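Local coordinates for oxysterol-binding protein homolog 3 (Saccharomyces cerevisiae, PDB 4IC4) that carries lipids in a hydrophobic pocket between membranes through the cytosol, in phosphoinositide-coupled directional transport, and helps maintain intracellular sterol distribution, at residues Pro35-Ser40 with Lys294-Thr299; Met61-Asn66 with Lys337-Lys342; Ser65-Ser70 with Arg117-Pro122; Asn121-Glu126 with Lys344-Gln349. One frame throughout, in Å; residues are numbered along the deposited sequence.

Contact 1 (Pro35-Ser40 with Lys294-Thr299)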
# COMPACT_ATOMS: atom_id res chain seq x y z
N PRO A 35 20.06 -2.42 0.70
CA PRO A 35 21.28 -1.71 0.31
C PRO A 35 20.96 -0.23 0.14
O PRO A 35 19.82 0.13 -0.17
CB PRO A 35 21.66 -2.37 -1.02
CG PRO A 35 21.13 -3.76 -0.86
CD PRO A 35 19.78 -3.52 -0.23
N GLU A 36 21.94 0.64 0.35
CA GLU A 36 21.71 2.06 0.20
C GLU A 36 21.35 2.36 -1.25
O GLU A 36 21.75 1.63 -2.16
CB GLU A 36 22.96 2.85 0.61
CG GLU A 36 23.25 2.81 2.10
CD GLU A 36 24.57 3.46 2.45
OE1 GLU A 36 24.81 4.61 2.02
OE2 GLU A 36 25.38 2.82 3.15
N ALA A 37 20.58 3.43 -1.47
CA ALA A 37 20.19 3.82 -2.82
C ALA A 37 21.47 4.00 -3.63
O ALA A 37 22.44 4.56 -3.14
CB ALA A 37 19.40 5.12 -2.77
N ALA A 38 21.46 3.51 -4.87
CA ALA A 38 22.64 3.61 -5.73
C ALA A 38 22.66 4.83 -6.65
O ALA A 38 23.63 5.05 -7.37
CB ALA A 38 22.77 2.34 -6.56
N ALA A 39 21.60 5.63 -6.62
CA ALA A 39 21.53 6.82 -7.47
C ALA A 39 20.82 7.99 -6.79
O ALA A 39 20.01 7.79 -5.89
CB ALA A 39 20.85 6.49 -8.79
N SER A 40 21.12 9.20 -7.24
CA SER A 40 20.48 10.39 -6.68
C SER A 40 19.07 10.50 -7.25
O SER A 40 18.82 10.14 -8.40
CB SER A 40 21.28 11.65 -7.02
OG SER A 40 21.30 11.89 -8.41
N LYS A 294 19.54 7.30 3.52
CA LYS A 294 20.28 6.67 2.43
C LYS A 294 19.57 5.44 1.90
O LYS A 294 20.07 4.78 0.98
CB LYS A 294 21.67 6.27 2.92
CG LYS A 294 22.49 7.42 3.48
CD LYS A 294 23.84 6.94 3.98
CE LYS A 294 24.66 8.09 4.53
NZ LYS A 294 24.87 9.15 3.51
N LYS A 295 18.41 5.12 2.46
CA LYS A 295 17.65 3.95 2.05
C LYS A 295 16.17 4.22 1.77
O LYS A 295 15.30 3.47 2.22
CB LYS A 295 17.79 2.86 3.11
CG LYS A 295 19.24 2.46 3.39
CD LYS A 295 19.33 1.43 4.51
CE LYS A 295 20.77 1.17 4.90
NZ LYS A 295 21.46 2.41 5.32
N TYR A 296 15.90 5.29 1.02
CA TYR A 296 14.54 5.64 0.63
C TYR A 296 13.57 5.93 1.77
O TYR A 296 12.37 6.05 1.53
CB TYR A 296 13.95 4.52 -0.24
CG TYR A 296 14.79 4.14 -1.43
CD1 TYR A 296 14.76 4.90 -2.60
CD2 TYR A 296 15.63 3.02 -1.39
CE1 TYR A 296 15.54 4.56 -3.70
CE2 TYR A 296 16.42 2.67 -2.49
CZ TYR A 296 16.36 3.45 -3.64
OH TYR A 296 17.13 3.12 -4.73
N GLY A 297 14.07 6.03 2.99
CA GLY A 297 13.18 6.29 4.12
C GLY A 297 12.31 5.09 4.45
O GLY A 297 11.29 5.22 5.12
N PHE A 298 12.73 3.92 3.98
CA PHE A 298 12.00 2.66 4.20
C PHE A 298 11.82 2.27 5.66
O PHE A 298 12.69 2.55 6.50
CB PHE A 298 12.76 1.50 3.55
CG PHE A 298 12.41 1.24 2.11
CD1 PHE A 298 11.80 2.20 1.31
CD2 PHE A 298 12.76 0.01 1.54
CE1 PHE A 298 11.54 1.94 -0.04
CE2 PHE A 298 12.51 -0.25 0.20
CZ PHE A 298 11.90 0.72 -0.59
N THR A 299 10.71 1.62 5.96
CA THR A 299 10.49 1.09 7.30
C THR A 299 11.10 -0.31 7.22
O THR A 299 11.45 -0.78 6.13
CB THR A 299 8.99 0.92 7.67
OG1 THR A 299 8.43 -0.18 6.94
CG2 THR A 299 8.21 2.19 7.38
O HOH W 1 22.51 5.90 -0.73
O HOH W 2 18.65 4.73 -6.26
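Ala-37 meets Lys294-Thr299 with its backbone N-H and with its methyl. Its N donates to Lys-294 O at 2.8 Å; the N-H...O angle is 165°, and the donor lies almost in line with the carbonyl bond. Lys-294 O also accepts from a water, 3.2 Å away, that donates as well to Ala-37 O at 2.8 Å, so the carbonyls of both segments share one solvent molecule. A second water links Ala-39 N to the phenol, sitting 2.7 Å from Tyr-296 OH. The Ala-37 methyl makes an off-centre CH-pi contact with the Tyr-296 ring, CB lying 4.0 Å from the centroid. With an alanine in place of Tyr-296, this methyl would probably lose its aromatic partner and the water at Ala-39 N its phenol mate. At the solvent side Glu-36 and Lys-294 run alongside each other in the same direction, OE1 of Glu-36 resting on Lys-294 CD at 3.2 Å rather than on the ammonium. Lys-295 bends at its last torsion (chi4 58°), and its NZ is satisfied by Ser-290 O, remaining 4.5 Å from Glu-36 OE2. A type I' turn from Lys-295 to Phe-298, closed by the bond from Phe-298 N to Lys-295 O, reverses the chain just ahead of helix 300-305, with Thr-299 as N-cap. The contact thus ties the loop before helix 44-50 to the loop after strand 281-284, while Tyr-296 and Phe-298 pack on Glu-67 of strand 66-67.

Contact 2 (Met61-Asn66 with Lys337-Lys342)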
# COMPACT_ATOMS: atom_id res chain seq x y z
N MET A 61 9.37 7.03 -17.09
CA MET A 61 10.28 7.56 -16.09
C MET A 61 11.54 6.71 -15.97
O MET A 61 11.49 5.49 -16.12
CB MET A 61 9.59 7.59 -14.72
CG MET A 61 8.29 8.38 -14.69
SD MET A 61 8.56 10.16 -14.70
CE MET A 61 8.46 10.51 -12.95
N PRO A 62 12.69 7.35 -15.71
CA PRO A 62 13.92 6.57 -15.58
C PRO A 62 13.79 5.73 -14.32
O PRO A 62 13.06 6.09 -13.40
CB PRO A 62 14.99 7.66 -15.46
CG PRO A 62 14.26 8.75 -14.75
CD PRO A 62 12.93 8.78 -15.47
N VAL A 63 14.49 4.60 -14.28
CA VAL A 63 14.42 3.72 -13.13
C VAL A 63 14.89 4.41 -11.85
O VAL A 63 14.55 4.00 -10.74
CB VAL A 63 15.25 2.43 -13.36
CG1 VAL A 63 16.73 2.75 -13.33
CG2 VAL A 63 14.89 1.38 -12.32
N THR A 64 15.67 5.48 -12.00
CA THR A 64 16.18 6.21 -10.85
C THR A 64 15.08 6.99 -10.12
O THR A 64 15.28 7.47 -9.00
CB THR A 64 17.30 7.18 -11.26
OG1 THR A 64 16.85 7.97 -12.36
CG2 THR A 64 18.55 6.40 -11.65
N SER A 65 13.92 7.13 -10.76
CA SER A 65 12.79 7.83 -10.16
C SER A 65 12.01 6.87 -9.26
O SER A 65 11.07 7.28 -8.59
CB SER A 65 11.84 8.35 -11.25
OG SER A 65 12.47 9.29 -12.10
N ASN A 66 12.41 5.61 -9.27
CA ASN A 66 11.73 4.59 -8.47
C ASN A 66 12.44 4.21 -7.18
O ASN A 66 13.61 4.55 -6.96
CB ASN A 66 11.58 3.30 -9.29
CG ASN A 66 10.70 3.47 -10.50
OD1 ASN A 66 10.92 2.83 -11.53
ND2 ASN A 66 9.68 4.31 -10.40
N LYS A 337 21.61 -1.99 -15.54
CA LYS A 337 20.85 -3.19 -15.83
C LYS A 337 19.38 -3.00 -15.48
O LYS A 337 18.51 -3.47 -16.21
CB LYS A 337 21.43 -4.39 -15.07
CG LYS A 337 22.62 -5.02 -15.77
CD LYS A 337 22.20 -5.59 -17.12
CE LYS A 337 23.40 -6.00 -17.96
NZ LYS A 337 24.23 -7.05 -17.31
N ALA A 338 19.11 -2.32 -14.38
CA ALA A 338 17.73 -2.08 -13.96
C ALA A 338 17.00 -1.28 -15.03
O ALA A 338 15.84 -1.57 -15.35
CB ALA A 338 17.70 -1.33 -12.64
N GLU A 339 17.65 -0.26 -15.58
CA GLU A 339 17.02 0.55 -16.62
C GLU A 339 16.73 -0.30 -17.85
O GLU A 339 15.64 -0.22 -18.42
CB GLU A 339 17.92 1.72 -17.01
CG GLU A 339 17.32 2.59 -18.09
CD GLU A 339 16.12 3.39 -17.61
OE1 GLU A 339 15.24 3.70 -18.44
OE2 GLU A 339 16.08 3.73 -16.40
N GLU A 340 17.70 -1.11 -18.26
CA GLU A 340 17.51 -1.95 -19.44
C GLU A 340 16.36 -2.92 -19.23
O GLU A 340 15.53 -3.13 -20.12
CB GLU A 340 18.79 -2.72 -19.75
CG GLU A 340 18.85 -3.28 -21.16
CD GLU A 340 20.19 -3.92 -21.48
OE1 GLU A 340 21.23 -3.27 -21.25
OE2 GLU A 340 20.20 -5.07 -21.97
N TRP A 341 16.29 -3.51 -18.04
CA TRP A 341 15.23 -4.45 -17.72
C TRP A 341 13.86 -3.77 -17.64
O TRP A 341 12.87 -4.32 -18.09
CB TRP A 341 15.52 -5.18 -16.41
CG TRP A 341 16.33 -6.43 -16.58
CD1 TRP A 341 17.58 -6.67 -16.10
CD2 TRP A 341 15.92 -7.63 -17.25
NE1 TRP A 341 17.98 -7.95 -16.43
CE2 TRP A 341 16.98 -8.56 -17.13
CE3 TRP A 341 14.76 -8.01 -17.94
CZ2 TRP A 341 16.92 -9.84 -17.68
CZ3 TRP A 341 14.70 -9.29 -18.49
CH2 TRP A 341 15.77 -10.19 -18.35
N LYS A 342 13.82 -2.57 -17.05
CA LYS A 342 12.56 -1.85 -16.94
C LYS A 342 11.99 -1.64 -18.34
O LYS A 342 10.82 -1.93 -18.61
CB LYS A 342 12.77 -0.50 -16.24
CG LYS A 342 11.49 0.29 -16.02
CD LYS A 342 11.72 1.53 -15.18
CE LYS A 342 10.44 2.33 -15.02
NZ LYS A 342 10.64 3.56 -14.21
O HOH W 3 12.49 3.87 -18.25
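Lys-342 and Glu-339, one helical turn apart on helix 335-354, reach across to backbone groups of Met-61 and Val-63 and to the Asn-66 amide. Charged hydrogen bonds come first. The fully extended Lys-342 side chain, CG anti to its backbone N (chi1 -177°), delivers NZ to two oxygens: Met-61 O at 2.8 Å, met from 52° above the carbonyl plane, and Asn-66 OD1, also at 2.8 Å, where the donor is tilted 27° from the amide plane. Glu-339 works the other way, as acceptor. A bend at chi2 brings OE2 to Val-63 N at 2.8 Å, a nearly straight bond on the syn lone pair.

Water adds one bridge, donating to Met-61 O and to Glu-339 OE1. The apolar pair is Val-63 CG2 with Ala-338 CB, at 3.9 Å; Tyr-330 of helix 325-331 packs against both of these residues. Val-63 and Glu-339 pass one another head to tail, which sets the CG1 methyl of Val-63 beside the carboxylate, 3.3 Å from Glu-339 OE2.

Met-61 belongs to the phosphatidylinositol 4-phosphate site of this OSBP-related domain. Since a lysine holds its carbonyl and a glutamate the amide two residues on, the contact probably helps fix the backbone leaving that site against the helix that also carries Glu-346 and Gln-349. The water and the Met-61 carbonyl relay between ammonium and carboxylate, whose nearness probably favours the charged form of each.

Contact 3 (Ser65-Ser70 with Arg117-Pro122)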
# COMPACT_ATOMS: atom_id res chain seq x y z
N SER A 65 13.92 7.13 -10.76
CA SER A 65 12.79 7.83 -10.16
C SER A 65 12.01 6.87 -9.26
O SER A 65 11.07 7.28 -8.59
CB SER A 65 11.84 8.35 -11.25
OG SER A 65 12.47 9.29 -12.10
N ASN A 66 12.41 5.61 -9.27
CA ASN A 66 11.73 4.59 -8.47
C ASN A 66 12.44 4.21 -7.18
O ASN A 66 13.61 4.55 -6.96
CB ASN A 66 11.58 3.30 -9.29
CG ASN A 66 10.70 3.47 -10.50
OD1 ASN A 66 10.92 2.83 -11.53
ND2 ASN A 66 9.68 4.31 -10.40
N GLU A 67 11.70 3.51 -6.32
CA GLU A 67 12.22 2.94 -5.09
C GLU A 67 12.12 1.45 -5.44
O GLU A 67 11.30 1.07 -6.29
CB GLU A 67 11.37 3.31 -3.87
CG GLU A 67 9.89 3.08 -4.02
CD GLU A 67 9.11 3.50 -2.78
OE1 GLU A 67 9.68 4.24 -1.95
OE2 GLU A 67 7.94 3.11 -2.65
N PRO A 68 12.92 0.59 -4.80
CA PRO A 68 12.90 -0.85 -5.11
C PRO A 68 11.74 -1.75 -4.68
O PRO A 68 11.96 -2.81 -4.10
CB PRO A 68 14.24 -1.33 -4.56
CG PRO A 68 14.44 -0.47 -3.37
CD PRO A 68 14.00 0.91 -3.84
N ILE A 69 10.52 -1.33 -4.98
CA ILE A 69 9.33 -2.15 -4.71
C ILE A 69 8.28 -1.80 -5.76
O ILE A 69 8.37 -0.76 -6.42
CB ILE A 69 8.70 -1.92 -3.29
CG1 ILE A 69 8.27 -0.46 -3.12
CG2 ILE A 69 9.66 -2.38 -2.20
CD1 ILE A 69 7.39 -0.25 -1.91
N SER A 70 7.29 -2.68 -5.94
CA SER A 70 6.22 -2.43 -6.90
C SER A 70 5.04 -1.79 -6.17
O SER A 70 5.01 -1.76 -4.94
CB SER A 70 5.76 -3.74 -7.55
OG SER A 70 5.00 -4.51 -6.63
N ARG A 117 10.90 9.24 -4.28
CA ARG A 117 10.73 8.29 -5.38
C ARG A 117 9.38 7.58 -5.31
O ARG A 117 8.66 7.69 -4.32
CB ARG A 117 11.84 7.24 -5.36
CG ARG A 117 13.23 7.74 -5.72
CD ARG A 117 14.11 7.76 -4.49
NE ARG A 117 15.53 7.88 -4.80
CZ ARG A 117 16.48 7.99 -3.88
NH1 ARG A 117 16.15 8.00 -2.59
NH2 ARG A 117 17.75 8.09 -4.24
N LYS A 118 9.04 6.85 -6.38
CA LYS A 118 7.78 6.12 -6.46
C LYS A 118 8.03 4.64 -6.76
O LYS A 118 9.07 4.28 -7.30
CB LYS A 118 6.90 6.71 -7.56
CG LYS A 118 7.41 6.44 -8.97
CD LYS A 118 6.50 7.07 -10.02
CE LYS A 118 7.00 6.76 -11.43
NZ LYS A 118 7.03 5.29 -11.68
N PRO A 119 7.08 3.77 -6.41
CA PRO A 119 7.27 2.34 -6.69
C PRO A 119 7.18 2.04 -8.18
O PRO A 119 6.68 2.85 -8.96
CB PRO A 119 6.11 1.68 -5.93
CG PRO A 119 5.80 2.66 -4.83
CD PRO A 119 5.91 3.99 -5.54
N PHE A 120 7.69 0.88 -8.57
CA PHE A 120 7.62 0.45 -9.97
C PHE A 120 6.16 0.15 -10.29
O PHE A 120 5.43 -0.38 -9.44
CB PHE A 120 8.39 -0.84 -10.18
CG PHE A 120 9.88 -0.67 -10.29
CD1 PHE A 120 10.53 -0.89 -11.50
CD2 PHE A 120 10.64 -0.34 -9.17
CE1 PHE A 120 11.91 -0.81 -11.60
CE2 PHE A 120 12.03 -0.25 -9.26
CZ PHE A 120 12.66 -0.49 -10.47
N ASN A 121 5.73 0.47 -11.51
CA ASN A 121 4.37 0.15 -11.93
C ASN A 121 4.33 -1.35 -12.19
O ASN A 121 5.13 -1.88 -12.97
CB ASN A 121 4.02 0.89 -13.23
CG ASN A 121 3.94 2.38 -13.04
OD1 ASN A 121 3.20 2.87 -12.19
ND2 ASN A 121 4.69 3.12 -13.85
N PRO A 122 3.41 -2.07 -11.54
CA PRO A 122 3.36 -3.51 -11.79
C PRO A 122 2.90 -3.79 -13.21
O PRO A 122 2.30 -2.93 -13.86
CB PRO A 122 2.33 -4.00 -10.77
CG PRO A 122 2.37 -2.96 -9.69
CD PRO A 122 2.48 -1.68 -10.47
O HOH W 4 7.03 5.74 -2.63
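Phe-120 and Asn-66 cross at about a right angle, the amide oxygen OD1 of Asn-66, which Lys-342 also holds, poised 3.6 Å above the centre of the ring, with amide and ring planes 41° apart. The ring's edge meets Glu-67 O in its plane, 3.3 Å from CD2 of Phe-120, so one flat group is met by oxygen both over a face and at its rim. A leucine in place of Phe-120 would probably leave the Asn-66 amide and the Glu-67 carbonyl without the flat surface and CH edge they lie against. On its other branch the same amide points ND2 at Lys-118 O, 3.2 Å away. Glu-67 N approaches that oxygen at 2.9 Å; each donor stands well out of the carbonyl plane, one on either face. The Lys-118 chain crosses the asparagine at a slant. Glu-67 and Pro-119 lie side by side, OE2 of Glu-67 3.1 Å from Pro-119 CG; CG of Glu-67 is wedged between its backbone N and carbonyl carbon (chi1 50°), and its OE1 is held in a salt bridge by Arg-114.

The backbones run parallel, through bridges Asn-66/Lys-118 and Ser-70/Phe-120, with a beta bulge shifting the register by two around an inverse gamma turn centred on Pro-68. Lys-118 N gives to Ser-65 O at 3.0 Å and Phe-120 N to Ile-69 O at 2.8 Å. Lys-118 binds phosphatidylinositol 4-phosphate, and in this buried setting its backbone N and O are both engaged, which probably fixes the main chain of a lipid-binding residue.

Contact 4 (Asn121-Glu126 with Lys344-Gln349)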
# COMPACT_ATOMS: atom_id res chain seq x y z
N ASN A 121 5.73 0.47 -11.51
CA ASN A 121 4.37 0.15 -11.93
C ASN A 121 4.33 -1.35 -12.19
O ASN A 121 5.13 -1.88 -12.97
CB ASN A 121 4.02 0.89 -13.23
CG ASN A 121 3.94 2.38 -13.04
OD1 ASN A 121 3.20 2.87 -12.19
ND2 ASN A 121 4.69 3.12 -13.85
N PRO A 122 3.41 -2.07 -11.54
CA PRO A 122 3.36 -3.51 -11.79
C PRO A 122 2.90 -3.79 -13.21
O PRO A 122 2.30 -2.93 -13.86
CB PRO A 122 2.33 -4.00 -10.77
CG PRO A 122 2.37 -2.96 -9.69
CD PRO A 122 2.48 -1.68 -10.47
N LEU A 123 3.19 -4.98 -13.70
CA LEU A 123 2.75 -5.38 -15.02
C LEU A 123 1.36 -5.97 -14.86
O LEU A 123 1.00 -6.43 -13.78
CB LEU A 123 3.68 -6.45 -15.59
CG LEU A 123 5.15 -6.06 -15.71
CD1 LEU A 123 5.97 -7.27 -16.13
CD2 LEU A 123 5.29 -4.92 -16.72
N LEU A 124 0.55 -5.94 -15.91
CA LEU A 124 -0.76 -6.55 -15.83
C LEU A 124 -0.51 -8.03 -15.50
O LEU A 124 0.35 -8.67 -16.11
CB LEU A 124 -1.49 -6.42 -17.17
CG LEU A 124 -2.85 -7.12 -17.27
CD1 LEU A 124 -3.83 -6.55 -16.26
CD2 LEU A 124 -3.38 -6.93 -18.68
N ALA A 125 -1.26 -8.55 -14.53
CA ALA A 125 -1.16 -9.94 -14.10
C ALA A 125 0.00 -10.20 -13.14
O ALA A 125 0.22 -11.34 -12.72
CB ALA A 125 -1.08 -10.88 -15.31
N GLU A 126 0.76 -9.16 -12.82
CA GLU A 126 1.84 -9.31 -11.85
C GLU A 126 1.11 -9.55 -10.52
O GLU A 126 0.01 -9.04 -10.30
CB GLU A 126 2.68 -8.03 -11.77
CG GLU A 126 3.78 -8.06 -10.71
CD GLU A 126 4.72 -6.86 -10.82
OE1 GLU A 126 5.31 -6.47 -9.79
OE2 GLU A 126 4.87 -6.32 -11.93
N LYS A 344 12.69 -3.29 -21.03
CA LYS A 344 12.38 -4.59 -21.61
C LYS A 344 11.02 -5.11 -21.16
O LYS A 344 10.22 -5.56 -21.98
CB LYS A 344 13.47 -5.60 -21.26
CG LYS A 344 13.15 -7.04 -21.67
CD LYS A 344 12.88 -7.17 -23.17
CE LYS A 344 14.13 -6.90 -23.99
NZ LYS A 344 13.86 -7.08 -25.45
N LEU A 345 10.75 -5.06 -19.86
CA LEU A 345 9.47 -5.54 -19.35
C LEU A 345 8.31 -4.73 -19.93
O LEU A 345 7.27 -5.28 -20.28
CB LEU A 345 9.43 -5.47 -17.82
CG LEU A 345 9.84 -6.73 -17.05
CD1 LEU A 345 11.27 -7.12 -17.38
CD2 LEU A 345 9.66 -6.47 -15.56
N GLU A 346 8.48 -3.41 -20.02
CA GLU A 346 7.44 -2.55 -20.56
C GLU A 346 7.19 -2.88 -22.03
O GLU A 346 6.05 -2.93 -22.48
CB GLU A 346 7.83 -1.08 -20.41
CG GLU A 346 6.96 -0.30 -19.45
CD GLU A 346 6.99 -0.85 -18.04
OE1 GLU A 346 8.09 -0.91 -17.44
OE2 GLU A 346 5.91 -1.23 -17.52
N GLN A 347 8.28 -3.11 -22.76
CA GLN A 347 8.21 -3.42 -24.18
C GLN A 347 7.51 -4.76 -24.42
O GLN A 347 6.69 -4.89 -25.33
CB GLN A 347 9.63 -3.43 -24.76
CG GLN A 347 9.72 -3.15 -26.24
CD GLN A 347 9.15 -4.27 -27.08
OE1 GLN A 347 9.60 -5.41 -27.01
NE2 GLN A 347 8.15 -3.94 -27.90
N LEU A 348 7.84 -5.77 -23.61
CA LEU A 348 7.21 -7.08 -23.78
C LEU A 348 5.71 -6.98 -23.55
O LEU A 348 4.91 -7.59 -24.25
CB LEU A 348 7.82 -8.10 -22.81
CG LEU A 348 9.28 -8.48 -23.07
CD1 LEU A 348 9.72 -9.47 -22.00
CD2 LEU A 348 9.43 -9.09 -24.46
N GLN A 349 5.33 -6.21 -22.54
CA GLN A 349 3.92 -6.04 -22.23
C GLN A 349 3.19 -5.31 -23.36
O GLN A 349 2.06 -5.67 -23.71
CB GLN A 349 3.76 -5.28 -20.92
CG GLN A 349 2.33 -4.92 -20.59
CD GLN A 349 2.19 -4.43 -19.18
OE1 GLN A 349 1.78 -5.18 -18.29
NE2 GLN A 349 2.56 -3.18 -18.95
O HOH W 5 7.32 -1.02 -14.42
O HOH W 6 3.00 -1.79 -16.33
O HOH W 7 1.51 -7.98 -18.50
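Leu-123 and Gln-349 carry the close-packed half of this contact. OE1 of Gln-349 accepts from Leu-124 N at 2.8 Å, the donor lying in the carbonyl plane, and sits 3.5 Å from Leu-123 CB; the side chain gets there by standing extended, with CG swung opposite the main-chain N (chi1 174°). A water 2.7 Å from Leu-124 O donates to it and to Gln-349 OE1, a second bond on that oxygen beside Leu-124 N. Leu-123 crosses Leu-345 at about a right angle, CD1 meeting CD2 of Leu-345 at 3.8 Å. Its other methyl, CD2, lies against Glu-346 OE2, also at 3.8 Å.

The loop is a type II turn from Leu-123 to Glu-126, leading from strand 118-120 into strand 127-132. Glu-126 OE2 takes Leu-123 N at 2.8 Å from above the carboxylate plane and forms a salt bridge with Arg-324. Facing it, helix 335-354 presents Glu-346 and Gln-349, two residues of the phosphatidylinositol 4-phosphate site; the latter packs on His-146 of the same site.

Around Glu-346 the joint is looser and wet. One water donates to Pro-122 O and Glu-346 OE2 and accepts from Gln-349 NE2 at 3.0 Å, so the amide is held at both ends.

Contact 3 lies deepest, its centre about 12 Å from that of the chain, and buries the most surface; contact 4 is buried but smaller, contact 2 partly buried, and contact 1 the most exposed. Contacts 2 and 3 share Ser-65 and Asn-66, and Val-63 packs on Phe-120 between them. Contacts 3 and 4 share Asn-121 and Pro-122, while contacts 2 and 4 use successive turns of helix 335-354. Chemistry follows place: strand pairing in contact 3, helix side chains bonding mostly to loop backbone in contacts 2 and 4, and one backbone bond, a CH-pi contact and nearby but unbridged charges in contact 1, which touches contact 3 where Tyr-296 meets Pro-68.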